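Local coordinates for protein paenibacillus xanthan lyase (PDB 6F2P) that probably cleaves glycosidic bonds of the bacterial polysaccharide xanthan by beta-elimination, as a lyase of polysaccharide lyase family 8, at residues G168-W173 with E232-I237; I198-P203 with V251-K256. One frame throughout, in Å; residues are numbered along the deposited sequence.

Contact 1: G168-W173 with E232-I237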
loop_
_atom_site.group_PDB
_atom_site.type_symbol
_atom_site.label_atom_id
_atom_site.label_comp_id
_atom_site.label_asym_id
_atom_site.label_seq_id
_atom_site.Cartn_x
_atom_site.Cartn_y
_atom_site.Cartn_z
ATOM N N GLY A 168 -6.106 22.146 -0.712
ATOM C CA GLY A 168 -5.671 21.571 -1.973
ATOM C C GLY A 168 -5.443 22.561 -3.101
ATOM O O GLY A 168 -4.822 23.603 -2.904
ATOM N N ALA A 169 -5.964 22.241 -4.282
ATOM C CA ALA A 169 -5.739 23.070 -5.463
ATOM C C ALA A 169 -6.361 24.478 -5.363
ATOM O O ALA A 169 -5.834 25.440 -5.920
ATOM C CB ALA A 169 -6.212 22.350 -6.712
ATOM N N ASN A 170 -7.470 24.613 -4.651
ATOM C CA ASN A 170 -8.027 25.943 -4.452
ATOM C C ASN A 170 -7.060 26.811 -3.677
ATOM O O ASN A 170 -6.924 28.011 -3.938
ATOM C CB ASN A 170 -9.354 25.880 -3.703
ATOM C CG ASN A 170 -10.447 25.252 -4.517
ATOM O OD1 ASN A 170 -10.428 25.287 -5.756
ATOM N ND2 ASN A 170 -11.425 24.681 -3.828
ATOM N N ARG A 171 -6.399 26.189 -2.707
ATOM C CA ARG A 171 -5.478 26.909 -1.855
ATOM C C ARG A 171 -4.285 27.365 -2.671
ATOM O O ARG A 171 -3.794 28.481 -2.500
ATOM C CB ARG A 171 -5.017 26.032 -0.710
ATOM C CG ARG A 171 -4.034 26.727 0.208
ATOM C CD ARG A 171 -3.721 25.892 1.434
ATOM N NE ARG A 171 -2.969 26.686 2.384
ATOM C CZ ARG A 171 -3.516 27.348 3.398
ATOM N NH1 ARG A 171 -2.746 28.067 4.206
ATOM N NH2 ARG A 171 -4.825 27.283 3.608
ATOM N N LEU A 172 -3.829 26.493 -3.562
ATOM C CA LEU A 172 -2.733 26.825 -4.458
ATOM C C LEU A 172 -3.107 28.029 -5.308
ATOM O O LEU A 172 -2.356 29.005 -5.399
ATOM C CB LEU A 172 -2.408 25.640 -5.361
ATOM C CG LEU A 172 -1.429 25.941 -6.492
ATOM C CD1 LEU A 172 -0.122 26.468 -5.932
ATOM C CD2 LEU A 172 -1.191 24.687 -7.305
ATOM N N TRP A 173 -4.283 27.954 -5.919
ATOM C CA TRP A 173 -4.748 29.013 -6.797
ATOM C C TRP A 173 -4.971 30.308 -6.045
ATOM O O TRP A 173 -4.710 31.386 -6.576
ATOM C CB TRP A 173 -6.020 28.588 -7.506
ATOM C CG TRP A 173 -5.784 27.426 -8.379
ATOM C CD1 TRP A 173 -4.638 27.132 -9.054
ATOM C CD2 TRP A 173 -6.704 26.370 -8.664
ATOM N NE1 TRP A 173 -4.787 25.962 -9.753
ATOM C CE2 TRP A 173 -6.049 25.472 -9.531
ATOM C CE3 TRP A 173 -8.025 26.098 -8.273
ATOM C CZ2 TRP A 173 -6.671 24.319 -10.023
ATOM C CZ3 TRP A 173 -8.642 24.947 -8.759
ATOM C CH2 TRP A 173 -7.962 24.074 -9.624
ATOM N N GLU A 232 -1.719 19.150 -11.082
ATOM C CA GLU A 232 -1.925 20.590 -11.028
ATOM C C GLU A 232 -1.277 21.262 -9.806
ATOM O O GLU A 232 -0.829 22.401 -9.905
ATOM C CB GLU A 232 -3.396 21.013 -11.274
ATOM C CG GLU A 232 -4.395 20.797 -10.147
ATOM C CD GLU A 232 -5.831 20.591 -10.662
ATOM O OE1 GLU A 232 -6.074 19.637 -11.439
ATOM O OE2 GLU A 232 -6.726 21.378 -10.288
ATOM N N LEU A 233 -1.194 20.562 -8.677
ATOM C CA LEU A 233 -0.442 21.089 -7.540
ATOM C C LEU A 233 1.024 21.249 -7.921
ATOM O O LEU A 233 1.601 22.323 -7.751
ATOM C CB LEU A 233 -0.543 20.181 -6.323
ATOM C CG LEU A 233 -1.841 20.086 -5.528
ATOM C CD1 LEU A 233 -1.613 19.175 -4.332
ATOM C CD2 LEU A 233 -2.311 21.443 -5.058
ATOM N N LEU A 234 1.618 20.179 -8.444
ATOM C CA LEU A 234 3.004 20.215 -8.900
ATOM C C LEU A 234 3.260 21.415 -9.809
ATOM O O LEU A 234 4.280 22.101 -9.678
ATOM C CB LEU A 234 3.369 18.928 -9.641
ATOM C CG LEU A 234 4.780 18.909 -10.250
ATOM C CD1 LEU A 234 5.881 18.870 -9.189
ATOM C CD2 LEU A 234 4.951 17.765 -11.218
ATOM N N SER A 235 2.327 21.673 -10.718
ATOM C CA SER A 235 2.496 22.751 -11.685
ATOM C C SER A 235 2.560 24.118 -11.020
ATOM O O SER A 235 3.543 24.844 -11.175
ATOM C CB SER A 235 1.363 22.741 -12.705
ATOM O OG SER A 235 1.721 23.519 -13.829
ATOM N N GLY A 236 1.512 24.457 -10.273
ATOM C CA GLY A 236 1.434 25.736 -9.588
ATOM C C GLY A 236 2.564 25.984 -8.605
ATOM O O GLY A 236 3.102 27.092 -8.529
ATOM N N ILE A 237 2.925 24.955 -7.845
ATOM C CA ILE A 237 4.026 25.065 -6.893
ATOM C C ILE A 237 5.383 25.252 -7.588
ATOM O O ILE A 237 6.180 26.108 -7.198
ATOM C CB ILE A 237 4.049 23.874 -5.916
ATOM C CG1 ILE A 237 2.795 23.912 -5.038
ATOM C CG2 ILE A 237 5.309 23.903 -5.067
ATOM C CD1 ILE A 237 2.567 22.669 -4.234
#

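Contact 2: I198-P203 with V251-K256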
loop_
_atom_site.group_PDB
_atom_site.type_symbol
_atom_site.label_atom_id
_atom_site.label_comp_id
_atom_site.label_asym_id
_atom_site.label_seq_id
_atom_site.Cartn_x
_atom_site.Cartn_y
_atom_site.Cartn_z
ATOM N N ILE A 198 1.199 28.332 0.146
ATOM C CA ILE A 198 1.477 26.974 -0.314
ATOM C C ILE A 198 2.122 26.034 0.724
ATOM O O ILE A 198 2.176 24.821 0.504
ATOM C CB ILE A 198 2.342 26.964 -1.585
ATOM C CG1 ILE A 198 3.745 27.483 -1.285
ATOM C CG2 ILE A 198 1.669 27.757 -2.697
ATOM C CD1 ILE A 198 4.739 27.182 -2.391
ATOM N N SER A 199 2.610 26.575 1.841
ATOM C CA SER A 199 3.305 25.739 2.831
ATOM C C SER A 199 2.456 24.556 3.298
ATOM O O SER A 199 2.932 23.422 3.347
ATOM C CB SER A 199 3.789 26.562 4.029
ATOM O OG SER A 199 4.803 27.475 3.641
ATOM N N ALA A 200 1.190 24.814 3.600
ATOM C CA ALA A 200 0.297 23.757 4.055
ATOM C C ALA A 200 0.124 22.628 3.036
ATOM O O ALA A 200 -0.354 21.560 3.391
ATOM C CB ALA A 200 -1.051 24.333 4.447
ATOM N N LEU A 201 0.519 22.861 1.785
ATOM C CA LEU A 201 0.415 21.849 0.725
ATOM C C LEU A 201 1.659 20.977 0.608
ATOM O O LEU A 201 1.670 19.989 -0.126
ATOM C CB LEU A 201 0.209 22.523 -0.636
ATOM C CG LEU A 201 -1.039 23.356 -0.876
ATOM C CD1 LEU A 201 -0.937 24.020 -2.234
ATOM C CD2 LEU A 201 -2.276 22.492 -0.789
ATOM N N LEU A 202 2.719 21.370 1.297
ATOM C CA LEU A 202 4.015 20.711 1.154
ATOM C C LEU A 202 4.269 19.398 1.933
ATOM O O LEU A 202 4.915 18.502 1.402
ATOM C CB LEU A 202 5.144 21.710 1.427
ATOM C CG LEU A 202 5.192 22.957 0.534
ATOM C CD1 LEU A 202 6.370 23.829 0.915
ATOM C CD2 LEU A 202 5.263 22.592 -0.939
ATOM N N PRO A 203 3.789 19.279 3.189
ATOM C CA PRO A 203 4.175 18.085 3.953
ATOM C C PRO A 203 3.646 16.786 3.364
ATOM O O PRO A 203 2.664 16.805 2.622
ATOM C CB PRO A 203 3.512 18.316 5.310
ATOM C CG PRO A 203 3.335 19.786 5.405
ATOM C CD PRO A 203 3.005 20.211 4.018
ATOM N N VAL A 251 10.627 31.066 -1.658
ATOM C CA VAL A 251 10.107 30.038 -0.785
ATOM C C VAL A 251 11.251 29.530 0.080
ATOM O O VAL A 251 12.295 29.108 -0.435
ATOM C CB VAL A 251 9.472 28.892 -1.590
ATOM C CG1 VAL A 251 8.866 27.854 -0.661
ATOM C CG2 VAL A 251 8.410 29.441 -2.517
ATOM N N THR A 252 11.062 29.582 1.396
ATOM C CA THR A 252 12.117 29.194 2.320
ATOM C C THR A 252 11.787 27.923 3.092
ATOM O O THR A 252 12.681 27.302 3.670
ATOM C CB THR A 252 12.426 30.313 3.339
ATOM O OG1 THR A 252 11.246 30.618 4.092
ATOM C CG2 THR A 252 12.911 31.559 2.642
ATOM N N ASP A 253 10.506 27.565 3.127
ATOM C CA ASP A 253 10.030 26.385 3.846
ATOM C C ASP A 253 10.896 25.170 3.476
ATOM O O ASP A 253 11.070 24.867 2.304
ATOM C CB ASP A 253 8.565 26.145 3.483
ATOM C CG ASP A 253 7.879 25.129 4.381
ATOM O OD1 ASP A 253 8.562 24.232 4.938
ATOM O OD2 ASP A 253 6.635 25.228 4.516
ATOM N N PRO A 254 11.484 24.499 4.474
ATOM C CA PRO A 254 12.379 23.379 4.156
ATOM C C PRO A 254 11.649 22.261 3.419
ATOM O O PRO A 254 12.258 21.504 2.649
ATOM C CB PRO A 254 12.832 22.891 5.535
ATOM C CG PRO A 254 12.649 24.059 6.420
ATOM C CD PRO A 254 11.443 24.778 5.921
ATOM N N ASN A 255 10.343 22.175 3.649
ATOM C CA ASN A 255 9.508 21.209 2.955
ATOM C C ASN A 255 9.475 21.375 1.428
ATOM O O ASN A 255 9.028 20.483 0.710
ATOM C CB ASN A 255 8.091 21.232 3.518
ATOM C CG ASN A 255 7.998 20.599 4.896
ATOM O OD1 ASN A 255 8.803 19.740 5.263
ATOM N ND2 ASN A 255 7.002 21.013 5.661
ATOM N N LYS A 256 9.961 22.504 0.929
ATOM C CA LYS A 256 10.011 22.724 -0.506
ATOM C C LYS A 256 10.830 21.650 -1.214
ATOM O O LYS A 256 10.606 21.371 -2.397
ATOM C CB LYS A 256 10.551 24.122 -0.839
ATOM C CG LYS A 256 12.028 24.328 -0.544
ATOM C CD LYS A 256 12.487 25.743 -0.896
ATOM C CE LYS A 256 13.860 26.064 -0.289
ATOM N NZ LYS A 256 14.987 25.458 -1.054
HETATM O O HOH W 1 5.237 23.287 5.549
#

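Contact 1: G168-W173 with E232-I237
L172 reaches across from helix 168-184 to helix 229-244, its forked end laid against the partner's backbone. CG anti to the backbone N (chi1 171°) carries the fork toward the other helix, where its two methyls part: CD2 lies 3.6 Å from G236 CA and close to the E232 carbonyl, while CD1 approaches the start of I237 and lies 4.0 Å from I237 CG1. Glycine suits position 236, since a beta carbon there would fall on L172 CD2. L233 replies from the other helix, bringing CD2 to 3.8 Å from A169 CA and 4.1 Å from L172 CD2. The small A169 lets this branched side chain come close to the backbone.

The more polar flank joins W173 to E232. The carboxylate comes to the edge of the indole, not over a face: OE2 is near the ring plane, beside W173 CZ2, and the two planes are turned 31° apart, an approach consistent with the weakly positive C-H edge of an indole. The aliphatic part of E232 passes A169 CB, and A169 O lies above one face of the indole, offset toward its rim. Next in sequence, E174 is a calcium ligand.

The axes run nearly parallel, 16° apart and 9.8 Å at closest approach. Nearly parallel helices packed side by side are consistent with the alpha/alpha toroid that forms the N-terminal domain of family 8 lyases.

Contact 2: I198-P203 with V251-K256
V251 begins the contact with an apolar touch, its CG2 methyl 4.3 Å from I198 CD1, two branched aliphatic ends meeting just before the chain turns polar. Two residues on, the carboxylate of D253 serves both segments. CG is anti to the backbone N (chi1 -168°), which sends OD2 toward the other segment, 3.0 Å from S199 OG. A water also donates to OD2 and to S199 O, and accepts from N255 ND2, so one molecule ties both segments together. The other oxygen, OD1, turns back on its own chain and takes N255 N at 3.0 Å (N-H...O 154°), approaching from above the carboxylate plane. Aspartate suits this place because one oxygen can accept N255 N of its own turn while the other faces S199 across the contact. With D253 replaced by alanine, N255 N is likely to lose its capping acceptor, and S199 OG and the water the carboxylate oxygen they share.

N255 meets L202 flank to flank, the CB atoms 3.6 Å apart, and its amide nitrogen ND2 lies 3.9 Å from P203 CG, the two side chains crossing at about a right angle. L202 CD1 also comes to 3.8 Å from K256 N. That same nitrogen closes a type I beta turn on D253 O. The combination is an Asx turn within a beta turn, with a capping aspartate leading into helix 256-267, a common way to begin an alpha helix.

How the contacts relate
Both contacts belong to the N-terminal helical domain and adjoin each other. Contact 1 joins the regular bodies of helices 168-184 and 229-244, and it is chiefly apolar, with one carboxylate-to-ring edge at its flank. Contact 2 joins the connections that follow helices 188-197 and 229-244; it is nearer the surface, with P203 exposed, and relies more on polar atoms and a bridging water. They meet chiefly round L172, whose CD1 lies 3.9 Å from I198 CG2 and whose CB touches L201, with R171 against A200 and G168 against L201. I198 and L201 also touch L240 and L233 of helix 229-244, so 198-203 packs against both helices of contact 1. Separately, R171 NE bonds to G197 O, tying the end of helix 188-197 to helix 168-184.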